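Local structure of chloroplastic group IIB intron splicing facilitator CRS2, chloroplastic (Zea mays, 1RYB) at residues Tyr15-Leu23 against Tyr95-Tyr106; Gly38-Ala46 against Val72-Tyr80. The protein is required for the splicing of group IIB introns in chloroplasts, acting in complexes with CAF1 or CAF2, and has no peptidyl-tRNA hydrolase activity despite belonging to that family. One frame throughout, in Å; residues are numbered along the deposited sequence. Where two conformers were deposited one is given.

In the fold
Both contacts use one mixed sheet, in which strand 18-22 lies between strands 70-77 and 102-108; the centres of the two contacts are about 11 Å apart. Contact 1 joins strand 18-22 to strand 102-108, and contact 2 lays helix 37-48 over strand 70-77. They meet where Ile20 O lies 2.8 Å from Val75 N, a probable hydrogen bond, and where Gly22 O packs 3.2 Å from Phe39 CD1. One end of contact 1 lies near the hydrolase active-site positions of relatives: the Leu23 side chain is about 7 Å from that of His35, and that of Tyr106 about 4 Å from that of Asp107. Segment 72-80 ends at Tyr80, a tRNA-binding position by similarity.

Contact 1. Residues Tyr15-Leu23 against Tyr95-Tyr106; sequences YTPWLIAGL and YQVPLRHILLIY
Trp18 and His101 lie flat against each other, the imidazole over the five-membered ring of the indole with centroids 3.7 Å apart and planes at 12°, a face-to-face stack. His101 CD2 sits over Trp18 CE2, while His101 CB adds a CH-pi contact over the same indole ring. A hydrogen bond in the imidazole plane fixes the turn of His101: ND1 donates to Pro17 O at 3.0 Å, approaching from above the carbonyl plane with a bent N-H...O angle of 141°. With alanine in place of Trp18 the imidazole would probably lose its stacking partner and be held chiefly by the bond to Pro17 O. The Thr16 methyl CG2 points opposite the backbone N and presses tightly on the Pro98 ring, 3.4 Å from CD. Further along, the two strands run parallel and are laced by backbone bonds, from Leu19 N to His101 O through to Leu23 N to Ile105 O, with Ala21 N to Leu103 O at 2.8 Å between them. On one face of the sheet Ile20 and Ile105 lie side by side, CG2 against CD1 at 4.0 Å, and pack under helix 37-48. On the other, Leu19 CB rests on the methyls of Val97, and Leu19 and Ala21 pack under helix 84-94. Past the end of strand 18-22, Leu23 CD2 meets Leu104 CD1 at 3.6 Å, and Leu23 also touches Ser84. Parallel neighbouring strands between helices on both faces are the core of the alpha/beta fold of the peptidyl-tRNA hydrolase family.

Contact 2. Residues Gly38-Ala46 against Val72-Tyr80; sequences GFEMVDRIA and VLVVKPQSY
Lys76 reaches from its strand to the side of helix 38-46, laying its aliphatic chain over the Phe39 ring and giving its ammonium group to Asp43. CD stands over one face of the ring, offset toward the rim, in a CH-pi contact 3.9 Å from the Phe39 centroid, while Lys76 CB approaches CE1 over the same face. The chain is extended at chi2 and chi4 but bent at chi3 (-69°), and the bend carries NZ off the ring to the carboxylate. There NZ donates to Asp43 OD1 at 2.7 Å, a salt bridge made on the syn lone pair of OD1; the two side chains cross at about a right angle. A water accepts a bond from the same NZ at 2.9 Å and makes a weak one to Asp43 OD2, so OD1 is bound directly and OD2 is linked only weakly through the water. Val42 slides past Lys76 in the opposite direction: its CG2, placed between the backbone N and the carbonyl carbon, presses tightly on Lys76 CG at 3.5 Å. At the edge of the Phe39 ring, in its plane, Pro77 O lies 3.1 Å from CZ, and CE1 also touches Pro77 CD. Toward the other end, Ala46 and Ile45 pack loosely around Val74. Helix 38-46 runs roughly antiparallel to strand 72-77, their directions 150° apart and the axes 8.7 Å from each other. Its Val42 also touches Ile20 of strand 18-22, and Met53 of a loop packs on Asp43. Met41, Arg44 and Ile45 meet helix 169-192, which leaves helix 37-48 sandwiched between that long helix and the sheet.

Contact 1. Residues Tyr15-Leu23 against Tyr95-Tyr106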
# COMPACT_ATOMS: atom_id res chain seq x y z
N TYR A 15 -13.65 -6.39 17.78
CA TYR A 15 -13.39 -5.21 16.98
C TYR A 15 -11.87 -4.71 16.97
O TYR A 15 -11.52 -3.56 17.20
CB TYR A 15 -14.46 -4.12 17.26
N THR A 16 -10.96 -5.59 16.63
CA THR A 16 -9.58 -5.23 16.50
C THR A 16 -9.38 -4.43 15.19
O THR A 16 -9.85 -4.84 14.12
CB THR A 16 -8.75 -6.52 16.53
OG1 THR A 16 -9.13 -7.26 17.68
CG2 THR A 16 -7.28 -6.17 16.61
N PRO A 17 -8.75 -3.24 15.27
CA PRO A 17 -8.62 -2.40 14.05
C PRO A 17 -7.61 -2.90 13.07
O PRO A 17 -6.80 -3.78 13.38
CB PRO A 17 -8.20 -1.00 14.50
CG PRO A 17 -7.71 -1.16 15.94
CD PRO A 17 -8.12 -2.57 16.43
N TRP A 18 -7.69 -2.32 11.87
CA TRP A 18 -6.71 -2.53 10.80
C TRP A 18 -6.02 -1.22 10.49
O TRP A 18 -6.58 -0.13 10.65
CB TRP A 18 -7.33 -3.01 9.46
CG TRP A 18 -7.71 -4.46 9.49
CD1 TRP A 18 -8.71 -5.04 10.28
CD2 TRP A 18 -7.17 -5.52 8.68
NE1 TRP A 18 -8.78 -6.38 10.02
CE2 TRP A 18 -7.83 -6.71 9.06
CE3 TRP A 18 -6.14 -5.59 7.73
CZ2 TRP A 18 -7.58 -7.91 8.38
CZ3 TRP A 18 -5.82 -6.85 7.16
CH2 TRP A 18 -6.53 -7.97 7.49
N LEU A 19 -4.78 -1.36 10.01
CA LEU A 19 -4.06 -0.19 9.57
C LEU A 19 -3.75 -0.49 8.13
O LEU A 19 -3.07 -1.44 7.86
CB LEU A 19 -2.80 0.01 10.43
CG LEU A 19 -1.96 1.28 10.13
CD1 LEU A 19 -0.81 1.26 11.18
CD2 LEU A 19 -1.29 1.11 8.75
N ILE A 20 -4.30 0.30 7.21
CA ILE A 20 -4.15 0.08 5.81
C ILE A 20 -3.22 1.13 5.29
O ILE A 20 -3.60 2.35 5.19
CB ILE A 20 -5.56 0.13 5.13
CG1 ILE A 20 -6.49 -1.02 5.67
CG2 ILE A 20 -5.39 -0.00 3.59
CD1 ILE A 20 -7.92 -0.84 5.29
N ALA A 21 -2.00 0.70 4.93
CA ALA A 21 -0.98 1.71 4.53
C ALA A 21 -0.54 1.55 3.10
O ALA A 21 -0.24 0.46 2.69
CB ALA A 21 0.26 1.57 5.47
N GLY A 22 -0.56 2.64 2.34
CA GLY A 22 -0.12 2.63 0.94
C GLY A 22 1.21 3.41 0.92
O GLY A 22 1.33 4.50 1.56
N LEU A 23 2.25 2.79 0.27
CA LEU A 23 3.60 3.34 0.17
C LEU A 23 3.76 4.33 -0.99
O LEU A 23 3.15 4.20 -2.08
CB LEU A 23 4.62 2.23 0.05
CG LEU A 23 4.49 1.28 1.25
CD1 LEU A 23 5.68 0.35 1.26
CD2 LEU A 23 4.51 2.09 2.57
N TYR A 95 -2.25 2.88 17.90
CA TYR A 95 -3.63 2.44 17.72
C TYR A 95 -3.87 0.96 18.10
O TYR A 95 -4.96 0.42 17.80
CB TYR A 95 -4.00 2.72 16.25
CG TYR A 95 -4.17 4.21 16.01
CD1 TYR A 95 -3.23 4.98 15.31
CD2 TYR A 95 -5.29 4.85 16.53
CE1 TYR A 95 -3.42 6.35 15.12
CE2 TYR A 95 -5.52 6.22 16.33
CZ TYR A 95 -4.56 6.97 15.67
OH TYR A 95 -4.80 8.32 15.57
N GLN A 96 -2.80 0.27 18.66
CA GLN A 96 -2.93 -1.14 19.06
C GLN A 96 -3.35 -2.04 17.90
O GLN A 96 -4.24 -2.91 18.02
CB GLN A 96 -3.92 -1.31 20.27
CG GLN A 96 -3.48 -0.46 21.48
CD GLN A 96 -4.55 -0.53 22.59
OE1 GLN A 96 -4.73 -1.57 23.21
NE2 GLN A 96 -5.34 0.54 22.78
N VAL A 97 -2.73 -1.84 16.74
CA VAL A 97 -3.06 -2.68 15.62
C VAL A 97 -2.15 -3.88 15.62
O VAL A 97 -0.94 -3.68 15.57
CB VAL A 97 -2.78 -1.88 14.33
CG1 VAL A 97 -3.23 -2.78 13.10
CG2 VAL A 97 -3.53 -0.58 14.36
N PRO A 98 -2.67 -5.08 15.67
CA PRO A 98 -1.79 -6.26 15.61
C PRO A 98 -1.15 -6.44 14.24
O PRO A 98 -1.74 -6.08 13.16
CB PRO A 98 -2.71 -7.47 15.82
CG PRO A 98 -4.10 -6.97 15.50
CD PRO A 98 -4.08 -5.47 15.69
N LEU A 99 0.01 -7.10 14.26
CA LEU A 99 0.75 -7.41 13.04
C LEU A 99 -0.14 -7.88 11.89
O LEU A 99 -0.05 -7.44 10.79
CB LEU A 99 1.79 -8.50 13.32
CG LEU A 99 2.74 -8.69 12.15
CD1 LEU A 99 3.59 -7.48 12.01
CD2 LEU A 99 3.68 -9.87 12.44
N ARG A 100 -0.98 -8.82 12.18
CA ARG A 100 -1.81 -9.46 11.19
C ARG A 100 -2.79 -8.56 10.55
O ARG A 100 -3.37 -8.97 9.53
CB ARG A 100 -2.54 -10.68 11.77
CG ARG A 100 -3.56 -10.30 12.85
CD ARG A 100 -4.26 -11.51 13.52
NE ARG A 100 -5.22 -11.16 14.59
CZ ARG A 100 -4.85 -10.72 15.81
NH1 ARG A 100 -5.73 -10.39 16.80
NH2 ARG A 100 -3.55 -10.57 16.03
N HIS A 101 -2.96 -7.35 11.14
CA HIS A 101 -3.93 -6.37 10.61
C HIS A 101 -3.25 -5.12 10.06
O HIS A 101 -3.89 -4.08 9.86
CB HIS A 101 -4.93 -5.95 11.70
CG HIS A 101 -5.93 -6.99 11.98
ND1 HIS A 101 -6.91 -6.79 12.92
CD2 HIS A 101 -6.09 -8.26 11.43
CE1 HIS A 101 -7.66 -7.93 12.95
NE2 HIS A 101 -7.16 -8.83 12.05
N ILE A 102 -1.94 -5.23 9.86
CA ILE A 102 -1.19 -4.15 9.27
C ILE A 102 -1.06 -4.50 7.81
O ILE A 102 -0.25 -5.37 7.45
CB ILE A 102 0.21 -4.04 9.86
CG1 ILE A 102 0.12 -3.78 11.40
CG2 ILE A 102 0.96 -2.90 9.16
CD1 ILE A 102 1.47 -3.76 12.07
N LEU A 103 -1.90 -3.82 6.95
CA LEU A 103 -1.92 -4.15 5.53
C LEU A 103 -1.06 -3.17 4.78
O LEU A 103 -1.35 -1.97 4.76
CB LEU A 103 -3.37 -4.13 5.00
CG LEU A 103 -3.58 -4.26 3.50
CD1 LEU A 103 -3.08 -5.64 3.02
CD2 LEU A 103 -5.10 -4.23 3.29
N LEU A 104 -0.04 -3.73 4.07
CA LEU A 104 0.79 -2.88 3.23
C LEU A 104 0.40 -3.00 1.79
O LEU A 104 0.26 -4.09 1.26
CB LEU A 104 2.34 -3.18 3.31
CG LEU A 104 3.05 -2.39 4.37
CD1 LEU A 104 3.26 -0.95 3.94
CD2 LEU A 104 2.34 -2.50 5.74
N ILE A 105 0.29 -1.84 1.11
CA ILE A 105 -0.07 -1.76 -0.31
C ILE A 105 1.06 -1.06 -1.07
O ILE A 105 1.40 0.08 -0.73
CB ILE A 105 -1.45 -1.05 -0.48
CG1 ILE A 105 -2.46 -1.73 0.45
CG2 ILE A 105 -1.91 -1.14 -1.97
CD1 ILE A 105 -3.90 -1.27 0.12
N TYR A 106 1.59 -1.67 -2.14
CA TYR A 106 2.78 -1.05 -2.79
C TYR A 106 3.01 -1.58 -4.19
O TYR A 106 2.34 -2.51 -4.60
CB TYR A 106 4.03 -1.37 -1.89
CG TYR A 106 4.30 -2.91 -1.91
CD1 TYR A 106 5.15 -3.48 -2.85
CD2 TYR A 106 3.59 -3.80 -1.11
CE1 TYR A 106 5.38 -4.85 -2.87
CE2 TYR A 106 3.67 -5.20 -1.23
CZ TYR A 106 4.64 -5.73 -2.08
OH TYR A 106 4.81 -7.11 -2.24

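Contact 2. Residues Gly38-Ala46 against Val72-Tyr80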
# COMPACT_ATOMS: atom_id res chain seq x y z
N GLY A 38 0.79 2.70 -4.47
CA GLY A 38 0.15 2.35 -3.21
C GLY A 38 -0.66 3.50 -2.64
O GLY A 38 -1.71 3.31 -2.00
N PHE A 39 -0.16 4.68 -2.81
CA PHE A 39 -0.91 5.89 -2.40
C PHE A 39 -2.26 5.97 -3.17
O PHE A 39 -3.34 6.25 -2.63
CB PHE A 39 -0.10 7.16 -2.77
CG PHE A 39 0.90 7.65 -1.71
CD1 PHE A 39 1.27 6.87 -0.61
CD2 PHE A 39 1.41 8.95 -1.81
CE1 PHE A 39 2.16 7.40 0.33
CE2 PHE A 39 2.29 9.50 -0.88
CZ PHE A 39 2.68 8.70 0.19
N GLU A 40 -2.21 5.69 -4.50
CA GLU A 40 -3.44 5.72 -5.28
C GLU A 40 -4.46 4.76 -4.75
O GLU A 40 -5.65 5.02 -4.71
CB GLU A 40 -3.15 5.37 -6.77
CG GLU A 40 -2.25 6.47 -7.48
CD GLU A 40 -2.22 6.22 -8.98
OE1 GLU A 40 -1.21 6.16 -9.62
OE2 GLU A 40 -3.36 5.87 -9.47
N MET A 41 -4.01 3.54 -4.41
CA MET A 41 -4.95 2.51 -3.91
C MET A 41 -5.59 2.94 -2.61
O MET A 41 -6.79 2.80 -2.43
CB MET A 41 -4.26 1.13 -3.71
CG MET A 41 -5.21 0.01 -3.32
SD MET A 41 -6.32 -0.43 -4.67
CE MET A 41 -5.20 -1.40 -5.74
N VAL A 42 -4.76 3.38 -1.65
CA VAL A 42 -5.34 3.85 -0.41
C VAL A 42 -6.27 5.09 -0.63
O VAL A 42 -7.28 5.23 0.04
CB VAL A 42 -4.35 3.99 0.77
CG1 VAL A 42 -3.68 2.65 1.02
CG2 VAL A 42 -3.33 5.07 0.56
N ASP A 43 -5.93 5.95 -1.55
CA ASP A 43 -6.83 7.07 -1.81
C ASP A 43 -8.15 6.58 -2.26
O ASP A 43 -9.16 7.12 -1.92
CB ASP A 43 -6.29 8.02 -2.90
CG ASP A 43 -5.18 8.92 -2.37
OD1 ASP A 43 -5.06 9.24 -1.21
OD2 ASP A 43 -4.38 9.37 -3.31
N ARG A 44 -8.12 5.55 -3.05
CA ARG A 44 -9.34 4.98 -3.60
C ARG A 44 -10.10 4.26 -2.53
O ARG A 44 -11.32 4.35 -2.45
CB ARG A 44 -9.00 4.10 -4.80
CG ARG A 44 -10.21 3.40 -5.37
CD ARG A 44 -11.26 4.34 -6.01
NE ARG A 44 -12.41 3.52 -6.47
CZ ARG A 44 -13.51 3.19 -5.76
NH1 ARG A 44 -13.77 3.65 -4.53
NH2 ARG A 44 -14.39 2.38 -6.32
N ILE A 45 -9.41 3.56 -1.64
CA ILE A 45 -10.12 2.89 -0.54
C ILE A 45 -10.77 3.94 0.36
O ILE A 45 -11.96 3.84 0.76
CB ILE A 45 -9.18 1.99 0.25
CG1 ILE A 45 -8.80 0.80 -0.67
CG2 ILE A 45 -9.79 1.50 1.59
CD1 ILE A 45 -7.55 0.09 -0.16
N ALA A 46 -10.01 4.95 0.66
CA ALA A 46 -10.51 6.01 1.53
C ALA A 46 -11.72 6.64 0.94
O ALA A 46 -12.74 6.87 1.60
CB ALA A 46 -9.44 7.06 1.77
N VAL A 72 -10.82 1.02 10.99
CA VAL A 72 -9.54 0.97 10.29
C VAL A 72 -8.91 2.35 10.31
O VAL A 72 -9.60 3.40 10.44
CB VAL A 72 -9.77 0.59 8.79
CG1 VAL A 72 -10.56 -0.71 8.60
CG2 VAL A 72 -10.47 1.69 7.96
N LEU A 73 -7.62 2.36 10.07
CA LEU A 73 -6.98 3.63 9.75
C LEU A 73 -6.37 3.50 8.38
O LEU A 73 -5.95 2.42 8.02
CB LEU A 73 -6.06 4.20 10.81
CG LEU A 73 -4.94 3.34 11.28
CD1 LEU A 73 -3.82 4.28 11.70
CD2 LEU A 73 -5.35 2.57 12.54
N VAL A 74 -6.47 4.52 7.56
CA VAL A 74 -5.88 4.50 6.23
C VAL A 74 -4.75 5.47 6.24
O VAL A 74 -4.94 6.54 6.67
CB VAL A 74 -6.89 4.76 5.07
CG1 VAL A 74 -7.89 3.62 4.96
CG2 VAL A 74 -7.58 6.06 5.24
N VAL A 75 -3.56 5.06 5.81
CA VAL A 75 -2.37 5.87 6.03
C VAL A 75 -1.48 6.01 4.78
O VAL A 75 -1.29 5.04 4.08
CB VAL A 75 -1.52 5.07 7.04
CG1 VAL A 75 -0.17 5.73 7.33
CG2 VAL A 75 -2.25 4.78 8.32
N LYS A 76 -0.94 7.21 4.57
CA LYS A 76 0.05 7.54 3.53
C LYS A 76 1.20 8.18 4.27
O LYS A 76 1.14 9.36 4.70
CB LYS A 76 -0.48 8.53 2.49
CG LYS A 76 -1.63 7.87 1.66
CD LYS A 76 -1.94 8.64 0.36
CE LYS A 76 -2.59 9.97 0.65
NZ LYS A 76 -2.99 10.76 -0.55
N PRO A 77 2.26 7.43 4.50
CA PRO A 77 3.41 8.00 5.15
C PRO A 77 3.99 9.10 4.26
O PRO A 77 4.00 9.01 3.01
CB PRO A 77 4.45 6.87 5.23
CG PRO A 77 3.63 5.58 5.08
CD PRO A 77 2.45 6.01 4.22
N GLN A 78 4.38 10.17 4.90
CA GLN A 78 4.98 11.30 4.24
C GLN A 78 6.46 11.43 4.67
O GLN A 78 6.94 12.52 4.91
CB GLN A 78 4.24 12.61 4.58
CG GLN A 78 2.72 12.44 4.35
CD GLN A 78 2.36 12.28 2.89
OE1 GLN A 78 1.53 11.38 2.53
NE2 GLN A 78 2.92 13.16 2.06
N SER A 79 7.12 10.30 4.76
CA SER A 79 8.49 10.24 5.26
C SER A 79 9.55 10.04 4.17
O SER A 79 10.74 10.02 4.42
CB SER A 79 8.46 8.96 6.09
OG SER A 79 7.94 7.88 5.28
N TYR A 80 9.08 9.85 2.96
CA TYR A 80 9.83 9.31 1.81
C TYR A 80 9.79 7.81 1.93
O TYR A 80 9.74 7.26 3.07
CB TYR A 80 11.29 9.78 1.67
CG TYR A 80 11.31 11.23 1.23
CD1 TYR A 80 11.44 12.24 2.17
CD2 TYR A 80 11.19 11.57 -0.11
CE1 TYR A 80 11.53 13.57 1.75
CE2 TYR A 80 11.20 12.90 -0.55
CZ TYR A 80 11.32 13.90 0.41
OH TYR A 80 11.36 15.21 -0.04
O HOH W 1 -1.45 10.86 -3.01